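Mgp-operon protein 3 (Mycoplasma pneumoniae, PDB 6RJ1) is a membrane-anchored surface protein of the mycoplasma, known as P40/P90, that probably works with adhesin P1 in attaching the bacterium to host cells. Local coordinates at residues S800-V805 against V809-F814; H549-A554 against T780-G785; D819-S824 against P831-Y836. All blocks are in the same frame, centred on the assembly; numbering follows the deposited sequence.

Contact 1 (S800-V805 against V809-F814); sequences SAVLLV and VVRLNF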
ATOM      1  N   SER A 800     -20.288  -3.824   6.368  1.00 76.38           N
ATOM      2  CA  SER A 800     -19.184  -2.886   6.349  1.00 74.72           C
ATOM      3  C   SER A 800     -17.874  -3.625   6.401  1.00 75.05           C
ATOM      4  O   SER A 800     -17.827  -4.772   6.821  1.00 74.38           O
ATOM      5  CB  SER A 800     -19.282  -1.939   7.543  1.00 78.53           C
ATOM      6  OG  SER A 800     -20.455  -1.147   7.464  1.00 89.01           O
ATOM      7  N   ALA A 801     -16.810  -2.967   5.980  1.00 70.16           N
ATOM      8  CA  ALA A 801     -15.465  -3.511   6.057  1.00 69.00           C
ATOM      9  C   ALA A 801     -14.666  -2.560   6.907  1.00 70.25           C
ATOM     10  O   ALA A 801     -14.872  -1.345   6.843  1.00 69.76           O
ATOM     11  CB  ALA A 801     -14.848  -3.618   4.679  1.00 69.61           C
ATOM     12  N   VAL A 802     -13.805  -3.101   7.757  1.00 64.48           N
ATOM     13  CA  VAL A 802     -12.974  -2.237   8.585  1.00 63.24           C
ATOM     14  C   VAL A 802     -11.511  -2.564   8.364  1.00 63.80           C
ATOM     15  O   VAL A 802     -11.181  -3.666   7.926  1.00 63.07           O
ATOM     16  CB  VAL A 802     -13.355  -2.165  10.098  1.00 67.19           C
ATOM     17  CG1 VAL A 802     -14.804  -1.720  10.313  1.00 66.78           C
ATOM     18  CG2 VAL A 802     -13.057  -3.468  10.821  1.00 66.96           C
ATOM     19  N   LEU A 803     -10.646  -1.597   8.649  1.00 59.33           N
ATOM     20  CA  LEU A 803      -9.193  -1.746   8.556  1.00 59.00           C
ATOM     21  C   LEU A 803      -8.504  -0.783   9.512  1.00 63.11           C
ATOM     22  O   LEU A 803      -9.059   0.267   9.870  1.00 62.62           O
ATOM     23  CB  LEU A 803      -8.659  -1.591   7.113  1.00 58.72           C
ATOM     24  CG  LEU A 803      -8.685  -0.198   6.504  1.00 62.23           C
ATOM     25  CD1 LEU A 803      -7.384   0.111   5.810  1.00 61.87           C
ATOM     26  CD2 LEU A 803      -9.875  -0.020   5.592  1.00 63.55           C
ATOM     27  N   LEU A 804      -7.301  -1.156   9.933  1.00 59.33           N
ATOM     28  CA  LEU A 804      -6.499  -0.354  10.840  1.00 58.50           C
ATOM     29  C   LEU A 804      -5.450   0.402  10.050  1.00 63.37           C
ATOM     30  O   LEU A 804      -4.820  -0.155   9.137  1.00 64.29           O
ATOM     31  CB  LEU A 804      -5.852  -1.273  11.892  1.00 58.31           C
ATOM     32  CG  LEU A 804      -6.485  -1.325  13.302  1.00 62.34           C
ATOM     33  CD1 LEU A 804      -8.012  -1.405  13.272  1.00 61.76           C
ATOM     34  CD2 LEU A 804      -5.943  -2.487  14.083  1.00 64.00           C
ATOM     35  N   VAL A 805      -5.317   1.693  10.357  1.00 58.72           N
ATOM     36  CA  VAL A 805      -4.332   2.615   9.776  1.00 57.35           C
ATOM     37  C   VAL A 805      -3.564   3.286  10.918  1.00 61.22           C
ATOM     38  O   VAL A 805      -3.937   3.123  12.085  1.00 60.68           O
ATOM     39  CB  VAL A 805      -4.930   3.649   8.779  1.00 60.24           C
ATOM     40  CG1 VAL A 805      -5.430   2.970   7.507  1.00 60.27           C
ATOM     41  CG2 VAL A 805      -6.017   4.507   9.423  1.00 59.47           C
ATOM     42  N   VAL A 809      -8.948   3.752  13.223  1.00 66.53           N
ATOM     43  CA  VAL A 809      -9.691   2.741  12.484  1.00 66.59           C
ATOM     44  C   VAL A 809     -10.512   3.388  11.364  1.00 69.34           C
ATOM     45  O   VAL A 809     -11.111   4.451  11.559  1.00 68.74           O
ATOM     46  CB  VAL A 809     -10.543   1.836  13.428  1.00 71.19           C
ATOM     47  CG1 VAL A 809     -11.627   2.624  14.166  1.00 71.24           C
ATOM     48  CG2 VAL A 809     -11.144   0.640  12.688  1.00 71.20           C
ATOM     49  N   VAL A 810     -10.531   2.742  10.192  1.00 65.35           N
ATOM     50  CA  VAL A 810     -11.324   3.215   9.061  1.00 64.54           C
ATOM     51  C   VAL A 810     -12.407   2.186   8.738  1.00 67.45           C
ATOM     52  O   VAL A 810     -12.137   0.986   8.635  1.00 66.35           O
ATOM     53  CB  VAL A 810     -10.526   3.712   7.818  1.00 67.82           C
ATOM     54  CG1 VAL A 810      -9.083   3.249   7.841  1.00 68.02           C
ATOM     55  CG2 VAL A 810     -11.203   3.361   6.494  1.00 67.20           C
ATOM     56  N   ARG A 811     -13.645   2.678   8.651  1.00 63.40           N
ATOM     57  CA  ARG A 811     -14.820   1.890   8.331  1.00 62.39           C
ATOM     58  C   ARG A 811     -15.297   2.249   6.929  1.00 67.17           C
ATOM     59  O   ARG A 811     -15.395   3.434   6.577  1.00 66.98           O
ATOM     60  CB  ARG A 811     -15.937   2.135   9.356  1.00 58.23           C
ATOM     61  CG  ARG A 811     -17.103   1.176   9.193  1.00 63.07           C
ATOM     62  CD  ARG A 811     -18.198   1.449  10.180  1.00 73.58           C
ATOM     63  NE  ARG A 811     -19.423   0.765   9.793  1.00 78.87           N
ATOM     64  CZ  ARG A 811     -20.564   0.837  10.465  1.00 92.16           C
ATOM     65  NH1 ARG A 811     -20.648   1.569  11.569  1.00 76.48           N
ATOM     66  NH2 ARG A 811     -21.628   0.170  10.046  1.00 83.03           N
ATOM     67  N   LEU A 812     -15.609   1.215   6.145  1.00 63.81           N
ATOM     68  CA  LEU A 812     -16.103   1.349   4.779  1.00 63.75           C
ATOM     69  C   LEU A 812     -17.530   0.841   4.712  1.00 67.80           C
ATOM     70  O   LEU A 812     -17.788  -0.310   5.039  1.00 66.72           O
ATOM     71  CB  LEU A 812     -15.168   0.642   3.784  1.00 63.66           C
ATOM     72  CG  LEU A 812     -13.681   1.006   3.910  1.00 68.19           C
ATOM     73  CD1 LEU A 812     -12.823   0.083   3.081  1.00 68.95           C
ATOM     74  CD2 LEU A 812     -13.428   2.476   3.590  1.00 69.13           C
ATOM     75  N   ASN A 813     -18.462   1.731   4.358  1.00 65.80           N
ATOM     76  CA  ASN A 813     -19.900   1.453   4.323  1.00 65.65           C
ATOM     77  C   ASN A 813     -20.435   1.245   2.921  1.00 70.45           C
ATOM     78  O   ASN A 813     -20.033   1.940   1.985  1.00 68.51           O
ATOM     79  CB  ASN A 813     -20.675   2.545   5.064  1.00 64.23           C
ATOM     80  CG  ASN A 813     -20.084   2.856   6.414  1.00 85.46           C
ATOM     81  OD1 ASN A 813     -20.147   2.050   7.348  1.00 83.95           O
ATOM     82  ND2 ASN A 813     -19.466   4.021   6.536  1.00 74.21           N
ATOM     83  N   PHE A 814     -21.352   0.271   2.788  1.00 69.76           N
ATOM     84  CA  PHE A 814     -21.954  -0.118   1.513  1.00 70.54           C
ATOM     85  C   PHE A 814     -23.474  -0.175   1.579  1.00 79.54           C
ATOM     86  O   PHE A 814     -24.040  -0.365   2.658  1.00 80.29           O
ATOM     87  CB  PHE A 814     -21.396  -1.483   1.050  1.00 71.55           C
ATOM     88  CG  PHE A 814     -19.888  -1.601   1.060  1.00 72.20           C
ATOM     89  CD1 PHE A 814     -19.134  -1.156  -0.017  1.00 74.88           C
ATOM     90  CD2 PHE A 814     -19.223  -2.144   2.149  1.00 73.51           C
ATOM     91  CE1 PHE A 814     -17.740  -1.250  -0.001  1.00 75.31           C
ATOM     92  CE2 PHE A 814     -17.830  -2.236   2.164  1.00 75.90           C
ATOM     93  CZ  PHE A 814     -17.098  -1.785   1.090  1.00 73.87           C
TER

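Contact 2 (H549-A554 against T780-G785); sequences HLVFAA and TGLKAG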
ATOM      1  N   HIS A 549     -19.798 -10.579  -3.223  1.00 76.74           N
ATOM      2  CA  HIS A 549     -18.962  -9.513  -3.765  1.00 76.04           C
ATOM      3  C   HIS A 549     -17.630  -9.431  -3.047  1.00 77.80           C
ATOM      4  O   HIS A 549     -17.545  -9.755  -1.859  1.00 76.59           O
ATOM      5  CB  HIS A 549     -19.682  -8.165  -3.623  1.00 77.07           C
ATOM      6  CG  HIS A 549     -20.764  -7.933  -4.629  1.00 81.01           C
ATOM      7  ND1 HIS A 549     -21.968  -8.615  -4.568  1.00 82.96           N
ATOM      8  CD2 HIS A 549     -20.798  -7.077  -5.675  1.00 83.16           C
ATOM      9  CE1 HIS A 549     -22.680  -8.179  -5.591  1.00 82.64           C
ATOM     10  NE2 HIS A 549     -22.022  -7.245  -6.281  1.00 83.08           N
ATOM     11  N   LEU A 550     -16.598  -8.958  -3.766  1.00 73.36           N
ATOM     12  CA  LEU A 550     -15.264  -8.755  -3.221  1.00 72.56           C
ATOM     13  C   LEU A 550     -15.110  -7.299  -2.762  1.00 74.72           C
ATOM     14  O   LEU A 550     -15.449  -6.370  -3.486  1.00 74.47           O
ATOM     15  CB  LEU A 550     -14.171  -9.116  -4.246  1.00 72.54           C
ATOM     16  CG  LEU A 550     -12.718  -8.893  -3.779  1.00 77.42           C
ATOM     17  CD1 LEU A 550     -12.198 -10.082  -2.998  1.00 77.85           C
ATOM     18  CD2 LEU A 550     -11.806  -8.550  -4.938  1.00 78.75           C
ATOM     19  N   VAL A 551     -14.582  -7.121  -1.563  1.00 68.95           N
ATOM     20  CA  VAL A 551     -14.310  -5.820  -0.989  1.00 67.41           C
ATOM     21  C   VAL A 551     -12.789  -5.729  -0.784  1.00 69.51           C
ATOM     22  O   VAL A 551     -12.162  -6.704  -0.372  1.00 69.53           O
ATOM     23  CB  VAL A 551     -15.138  -5.622   0.304  1.00 70.74           C
ATOM     24  CG1 VAL A 551     -14.609  -4.464   1.131  1.00 71.25           C
ATOM     25  CG2 VAL A 551     -16.610  -5.403  -0.026  1.00 70.16           C
ATOM     26  N   PHE A 552     -12.195  -4.583  -1.127  1.00 63.76           N
ATOM     27  CA  PHE A 552     -10.760  -4.354  -0.970  1.00 61.64           C
ATOM     28  C   PHE A 552     -10.474  -2.912  -0.537  1.00 61.93           C
ATOM     29  O   PHE A 552     -11.323  -2.024  -0.677  1.00 60.82           O
ATOM     30  CB  PHE A 552      -9.997  -4.714  -2.267  1.00 63.05           C
ATOM     31  CG  PHE A 552     -10.006  -3.620  -3.309  1.00 64.27           C
ATOM     32  CD1 PHE A 552     -11.111  -3.434  -4.138  1.00 67.14           C
ATOM     33  CD2 PHE A 552      -8.929  -2.746  -3.435  1.00 65.53           C
ATOM     34  CE1 PHE A 552     -11.135  -2.395  -5.078  1.00 67.38           C
ATOM     35  CE2 PHE A 552      -8.962  -1.699  -4.362  1.00 67.71           C
ATOM     36  CZ  PHE A 552     -10.064  -1.532  -5.176  1.00 65.61           C
ATOM     37  N   ALA A 553      -9.253  -2.695  -0.031  1.00 56.99           N
ATOM     38  CA  ALA A 553      -8.722  -1.405   0.398  1.00 56.20           C
ATOM     39  C   ALA A 553      -7.221  -1.460   0.278  1.00 60.65           C
ATOM     40  O   ALA A 553      -6.598  -2.498   0.542  1.00 60.18           O
ATOM     41  CB  ALA A 553      -9.125  -1.089   1.828  1.00 56.58           C
ATOM     42  N   ALA A 554      -6.641  -0.349  -0.168  1.00 57.39           N
ATOM     43  CA  ALA A 554      -5.210  -0.219  -0.390  1.00 56.86           C
ATOM     44  C   ALA A 554      -4.814   1.245  -0.356  1.00 60.44           C
ATOM     45  O   ALA A 554      -5.655   2.125  -0.545  1.00 59.64           O
ATOM     46  CB  ALA A 554      -4.857  -0.803  -1.758  1.00 57.32           C
ATOM     47  N   THR A 780      -3.690  -1.925   7.180  1.00 58.16           N
ATOM     48  CA  THR A 780      -3.657  -3.375   7.352  1.00 58.10           C
ATOM     49  C   THR A 780      -4.977  -3.934   7.898  1.00 62.88           C
ATOM     50  O   THR A 780      -5.748  -3.215   8.537  1.00 62.57           O
ATOM     51  CB  THR A 780      -2.445  -3.756   8.264  1.00 61.44           C
ATOM     52  OG1 THR A 780      -2.236  -5.168   8.257  1.00 57.31           O
ATOM     53  CG2 THR A 780      -2.601  -3.269   9.706  1.00 61.36           C
ATOM     54  N   GLY A 781      -5.176  -5.225   7.670  1.00 60.04           N
ATOM     55  CA  GLY A 781      -6.284  -6.004   8.197  1.00 60.00           C
ATOM     56  C   GLY A 781      -7.665  -5.673   7.703  1.00 64.69           C
ATOM     57  O   GLY A 781      -8.568  -5.500   8.523  1.00 64.43           O
ATOM     58  N   LEU A 782      -7.874  -5.643   6.377  1.00 62.05           N
ATOM     59  CA  LEU A 782      -9.225  -5.406   5.878  1.00 62.30           C
ATOM     60  C   LEU A 782     -10.094  -6.644   6.145  1.00 68.35           C
ATOM     61  O   LEU A 782      -9.708  -7.761   5.783  1.00 69.37           O
ATOM     62  CB  LEU A 782      -9.281  -5.012   4.395  1.00 62.03           C
ATOM     63  CG  LEU A 782     -10.697  -4.726   3.906  1.00 66.09           C
ATOM     64  CD1 LEU A 782     -11.013  -3.260   3.927  1.00 66.18           C
ATOM     65  CD2 LEU A 782     -10.956  -5.335   2.586  1.00 68.86           C
ATOM     66  N   LYS A 783     -11.232  -6.441   6.833  1.00 63.62           N
ATOM     67  CA  LYS A 783     -12.182  -7.499   7.135  1.00 62.82           C
ATOM     68  C   LYS A 783     -13.591  -6.974   7.002  1.00 68.54           C
ATOM     69  O   LYS A 783     -13.941  -5.955   7.602  1.00 68.74           O
ATOM     70  CB  LYS A 783     -11.973  -8.052   8.550  1.00 63.99           C
ATOM     71  CG  LYS A 783     -11.707  -9.544   8.601  1.00 62.90           C
ATOM     72  CD  LYS A 783     -12.936 -10.411   8.426  1.00 62.60           C
ATOM     73  CE  LYS A 783     -12.626 -11.856   8.748  1.00 73.80           C
ATOM     74  NZ  LYS A 783     -11.566 -12.440   7.861  1.00 80.92           N
ATOM     75  N   ALA A 784     -14.400  -7.675   6.217  1.00 65.82           N
ATOM     76  CA  ALA A 784     -15.805  -7.346   6.011  1.00 65.86           C
ATOM     77  C   ALA A 784     -16.642  -8.026   7.081  1.00 69.67           C
ATOM     78  O   ALA A 784     -16.192  -8.988   7.705  1.00 69.20           O
ATOM     79  CB  ALA A 784     -16.247  -7.814   4.637  1.00 66.79           C
ATOM     80  N   GLY A 785     -17.853  -7.527   7.274  1.00 67.52           N
ATOM     81  CA  GLY A 785     -18.787  -8.084   8.239  1.00 68.32           C
ATOM     82  C   GLY A 785     -20.222  -7.655   8.046  1.00 74.68           C
ATOM     83  O   GLY A 785     -20.487  -6.465   7.878  1.00 73.51           O
TER

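Contact 3 (D819-S824 against P831-Y836); sequences DKLLDS and PISFSY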
ATOM      1  N   ASP A 819     -25.506  -3.331  -3.606  1.00 88.69           N
ATOM      2  CA  ASP A 819     -24.145  -3.872  -3.493  1.00 87.47           C
ATOM      3  C   ASP A 819     -23.127  -2.909  -4.117  1.00 90.21           C
ATOM      4  O   ASP A 819     -22.254  -3.290  -4.905  1.00 90.42           O
ATOM      5  CB  ASP A 819     -24.038  -5.320  -4.014  1.00 89.09           C
ATOM      6  CG  ASP A 819     -24.936  -6.299  -3.280  1.00101.26           C
ATOM      7  OD1 ASP A 819     -24.811  -6.405  -2.039  1.00102.34           O
ATOM      8  OD2 ASP A 819     -25.761  -6.961  -3.946  1.00108.00           O
ATOM      9  N   LYS A 820     -23.282  -1.632  -3.746  1.00 85.25           N
ATOM     10  CA  LYS A 820     -22.476  -0.490  -4.169  1.00 84.28           C
ATOM     11  C   LYS A 820     -22.026   0.290  -2.920  1.00 87.51           C
ATOM     12  O   LYS A 820     -22.461  -0.028  -1.815  1.00 87.16           O
ATOM     13  CB  LYS A 820     -23.307   0.419  -5.097  1.00 86.16           C
ATOM     14  CG  LYS A 820     -23.581  -0.173  -6.473  1.00100.77           C
ATOM     15  CD  LYS A 820     -24.568   0.679  -7.255  1.00114.03           C
ATOM     16  CE  LYS A 820     -24.778   0.180  -8.665  1.00130.07           C
ATOM     17  NZ  LYS A 820     -23.715   0.665  -9.585  1.00142.70           N
ATOM     18  N   LEU A 821     -21.159   1.300  -3.096  1.00 83.43           N
ATOM     19  CA  LEU A 821     -20.670   2.166  -2.018  1.00 82.76           C
ATOM     20  C   LEU A 821     -21.827   3.011  -1.466  1.00 87.12           C
ATOM     21  O   LEU A 821     -22.664   3.463  -2.250  1.00 86.66           O
ATOM     22  CB  LEU A 821     -19.572   3.085  -2.580  1.00 82.47           C
ATOM     23  CG  LEU A 821     -18.100   2.742  -2.312  1.00 86.15           C
ATOM     24  CD1 LEU A 821     -17.770   1.303  -2.634  1.00 86.43           C
ATOM     25  CD2 LEU A 821     -17.219   3.599  -3.152  1.00 86.91           C
ATOM     26  N   LEU A 822     -21.896   3.198  -0.130  1.00 84.74           N
ATOM     27  CA  LEU A 822     -22.960   3.983   0.506  1.00 85.32           C
ATOM     28  C   LEU A 822     -22.836   5.477   0.171  1.00 95.28           C
ATOM     29  O   LEU A 822     -21.836   6.117   0.504  1.00 94.79           O
ATOM     30  CB  LEU A 822     -23.006   3.733   2.021  1.00 84.78           C
ATOM     31  CG  LEU A 822     -24.276   4.181   2.759  1.00 88.44           C
ATOM     32  CD1 LEU A 822     -25.467   3.287   2.429  1.00 88.44           C
ATOM     33  CD2 LEU A 822     -24.051   4.199   4.261  1.00 89.09           C
ATOM     34  N   ASP A 823     -23.850   6.003  -0.540  1.00 96.66           N
ATOM     35  CA  ASP A 823     -23.905   7.378  -1.039  1.00 98.52           C
ATOM     36  C   ASP A 823     -25.163   8.142  -0.574  1.00105.71           C
ATOM     37  O   ASP A 823     -26.133   7.536  -0.111  1.00104.80           O
ATOM     38  CB  ASP A 823     -23.819   7.339  -2.584  1.00101.15           C
ATOM     39  CG  ASP A 823     -23.530   8.665  -3.270  1.00119.78           C
ATOM     40  OD1 ASP A 823     -22.383   9.165  -3.144  1.00121.54           O
ATOM     41  OD2 ASP A 823     -24.441   9.194  -3.952  1.00127.34           O
ATOM     42  N   SER A 824     -25.123   9.482  -0.683  1.00106.15           N
ATOM     43  CA  SER A 824     -26.225  10.391  -0.356  1.00107.74           C
ATOM     44  C   SER A 824     -26.446  11.387  -1.512  1.00115.16           C
ATOM     45  O   SER A 824     -25.605  11.476  -2.417  1.00114.59           O
ATOM     46  CB  SER A 824     -25.946  11.133   0.952  1.00111.36           C
ATOM     47  OG  SER A 824     -27.055  11.931   1.337  1.00119.51           O
ATOM     48  N   PRO A 831     -18.359  12.018   2.192  1.00 92.33           N
ATOM     49  CA  PRO A 831     -18.878  10.708   1.771  1.00 91.01           C
ATOM     50  C   PRO A 831     -19.208   9.838   2.967  1.00 91.37           C
ATOM     51  O   PRO A 831     -18.417   9.752   3.914  1.00 91.26           O
ATOM     52  CB  PRO A 831     -17.745  10.120   0.920  1.00 92.96           C
ATOM     53  CG  PRO A 831     -16.525  10.843   1.352  1.00 97.62           C
ATOM     54  CD  PRO A 831     -16.979  12.221   1.710  1.00 93.54           C
ATOM     55  N   ILE A 832     -20.412   9.253   2.948  1.00 84.78           N
ATOM     56  CA  ILE A 832     -20.880   8.400   4.035  1.00 82.89           C
ATOM     57  C   ILE A 832     -20.322   6.953   3.900  1.00 82.14           C
ATOM     58  O   ILE A 832     -20.512   6.147   4.811  1.00 81.50           O
ATOM     59  CB  ILE A 832     -22.420   8.473   4.240  1.00 86.08           C
ATOM     60  CG1 ILE A 832     -23.218   8.142   2.953  1.00 86.57           C
ATOM     61  CG2 ILE A 832     -22.820   9.843   4.831  1.00 86.55           C
ATOM     62  CD1 ILE A 832     -24.758   7.886   3.176  1.00 93.67           C
ATOM     63  N   SER A 833     -19.577   6.664   2.794  1.00 75.00           N
ATOM     64  CA  SER A 833     -18.938   5.376   2.491  1.00 73.17           C
ATOM     65  C   SER A 833     -17.593   5.216   3.213  1.00 74.96           C
ATOM     66  O   SER A 833     -17.086   4.101   3.337  1.00 73.03           O
ATOM     67  CB  SER A 833     -18.731   5.229   0.985  1.00 75.15           C
ATOM     68  OG  SER A 833     -17.822   6.198   0.489  1.00 79.73           O
ATOM     69  N   PHE A 834     -17.004   6.337   3.656  1.00 71.44           N
ATOM     70  CA  PHE A 834     -15.722   6.356   4.360  1.00 70.34           C
ATOM     71  C   PHE A 834     -15.848   7.055   5.712  1.00 72.92           C
ATOM     72  O   PHE A 834     -16.477   8.112   5.810  1.00 72.28           O
ATOM     73  CB  PHE A 834     -14.653   7.054   3.502  1.00 71.36           C
ATOM     74  CG  PHE A 834     -13.271   7.134   4.106  1.00 71.81           C
ATOM     75  CD1 PHE A 834     -12.903   8.211   4.904  1.00 74.28           C
ATOM     76  CD2 PHE A 834     -12.322   6.156   3.843  1.00 72.57           C
ATOM     77  CE1 PHE A 834     -11.622   8.289   5.456  1.00 74.67           C
ATOM     78  CE2 PHE A 834     -11.037   6.249   4.379  1.00 74.75           C
ATOM     79  CZ  PHE A 834     -10.694   7.315   5.176  1.00 72.74           C
ATOM     80  N   SER A 835     -15.201   6.473   6.734  1.00 68.24           N
ATOM     81  CA  SER A 835     -15.138   7.001   8.095  1.00 67.51           C
ATOM     82  C   SER A 835     -13.788   6.654   8.738  1.00 70.66           C
ATOM     83  O   SER A 835     -13.334   5.511   8.641  1.00 70.05           O
ATOM     84  CB  SER A 835     -16.289   6.467   8.941  1.00 70.61           C
ATOM     85  OG  SER A 835     -15.841   5.977  10.196  1.00 79.07           O
ATOM     86  N   TYR A 836     -13.158   7.638   9.391  1.00 65.68           N
ATOM     87  CA  TYR A 836     -11.904   7.451  10.111  1.00 64.17           C
ATOM     88  C   TYR A 836     -12.100   7.948  11.541  1.00 71.66           C
ATOM     89  O   TYR A 836     -12.471   9.108  11.748  1.00 73.06           O
ATOM     90  CB  TYR A 836     -10.729   8.147   9.397  1.00 62.97           C
ATOM     91  CG  TYR A 836      -9.489   8.294  10.254  1.00 61.45           C
ATOM     92  CD1 TYR A 836      -8.591   7.239  10.405  1.00 62.93           C
ATOM     93  CD2 TYR A 836      -9.225   9.478  10.939  1.00 60.60           C
ATOM     94  CE1 TYR A 836      -7.456   7.366  11.204  1.00 62.61           C
ATOM     95  CE2 TYR A 836      -8.107   9.607  11.757  1.00 60.74           C
ATOM     96  CZ  TYR A 836      -7.218   8.553  11.877  1.00 67.76           C
ATOM     97  OH  TYR A 836      -6.117   8.693  12.684  1.00 69.36           O
TER

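Contact 1 (S800-V805 against V809-F814)
Arg811 lies across from Val802 and reaches along the strand to Ser800, and its side chain can be followed outward. CB and CG run past the valine, with CG 3.9 Å from Val802 CG1. With CG anti to the backbone N (chi1 -171°) and the chain extended as far as NE, the guanidinium arrives edge-on at Ser800. There NE and NH2 both donate to the same oxygen: OG lies 3.2 Å from NE and 3.1 Å from NH2 of Arg811, in the guanidinium plane. NH2 also forms a salt bridge with Glu899, and NH1 hydrogen-bonds to the carbonyl of Ala914, so the buried charge has several partners.

On the reverse face, Leu803 CG packs 3.7 Å from Val810 CG1, and Leu803 CD2 meets Leu812 CD1 at 3.9 Å. Backbone bonds run both ways in the pairs Ala801–Leu812 and Leu803–Val810, the straightest from Val810 N to Leu803 O (2.9 Å). The face with Val802 and Leu804 rests on strand 862-868, the one with Ala801 and Leu803 on strand 549-563. This is an antiparallel beta hairpin at the middle of an up-and-down sheet, consistent with a blade of a beta-propeller.

Contact 2 (H549-A554 against T780-G785)
Leu782 reaches across to the side chains of Val551 and Ala553 and to the backbone at Val551 and Phe552, and nearly all the close packing of this contact comes from its two methyls. CG stands anti to the backbone N (chi1 -178°), which carries the isobutyl end over to the 549-554 strand. There the methyls part: CD1 of Leu782 settles 3.6 Å from CB of Ala553, while CD2 lies 3.5 Å from the carbonyl O of Val551 and 3.7 Å from CA of Phe552. Val551 meets Leu782 at about a right angle, with its CG1 4.0 Å from CD2 of the leucine. The ring of Phe552 starts off on the far side of its strand, so that residue offers mainly backbone here.

Beyond Leu782 the fit is looser. Ala784 also points toward Val551 but stops short of close contact, and no hydrogen bond joins the segments, whose axes come no nearer than 7.6 Å. Lys783, which is partly exposed, points away from the 549-554 strand, and its side chain touches Asp544 and, on strand 851-857, Val854 and Tyr856.

The two strands run roughly antiparallel (153°) but belong to different sheets, packed face against face. Strand 549-563 is flanked by 538-546 and 693-699; strand 779-786 bonds to 799-805, whose Ala801 and Leu803 extend the same apolar layer beside Leu782.

Contact 3 (D819-S824 against P831-Y836)
Ile832 points its ethyl arm at the 822-824 backbone and meets Leu822 obliquely, the end of its arm against the leucine's branch point. Its CG1 sits between its own backbone N and carbonyl carbon (chi1 56°), which lays the arm across the opposing chain: CG1 of Ile832 comes 3.5 Å from the carbonyl O of Leu822, and CD1 passes on to within 3.6 Å of the O of Asp823. That same CD1 lies 3.8 Å from CG of Leu822 on one flank and 4.1 Å from CB of Ser824 on another. The side chain of Leu822 leaves its backbone to the side of the interface, yet CG and CD2 still reach Ile832, and it also packs on Phe900.

Both segments are gathered along strand 808-815: Leu822 and Ser833 each hydrogen-bond to the backbone of Asn813, while Asp819 and Lys820 face Asn815 in a G1 beta bulge. From 834 onward the second segment becomes the next strand of that antiparallel sheet.

Ser833 presents CB rather than its hydroxyl to the first segment, with CB 3.3 Å from the carbonyl O of Leu822 and 4.2 Å from CG of Leu821. The hydroxyl is instead hydrogen-bonded to that of Tyr696, and Leu821 packs on Tyr696 and Ile698 of the same strand, 693-699.

In the fold
Coming from the N terminus, the chain reaches these contacts at strand 549-563, then makes a long excursion of 225 residues between the segments of contact 2 before 780-785 returns to pack on it. The strands of contact 1 follow, with only three residues between their segments, and contact 3 then closes a six-residue loop. The three contacts run in series, with none enclosing or crossing another. Contact 1 is the hub: 800-805 bonds to 780-785 on one edge, and 809-814 to 831-836 on the other. Contact 2 ties this sheet to the one holding 549-563, and His549 touches Asp819 where contacts 2 and 3 meet.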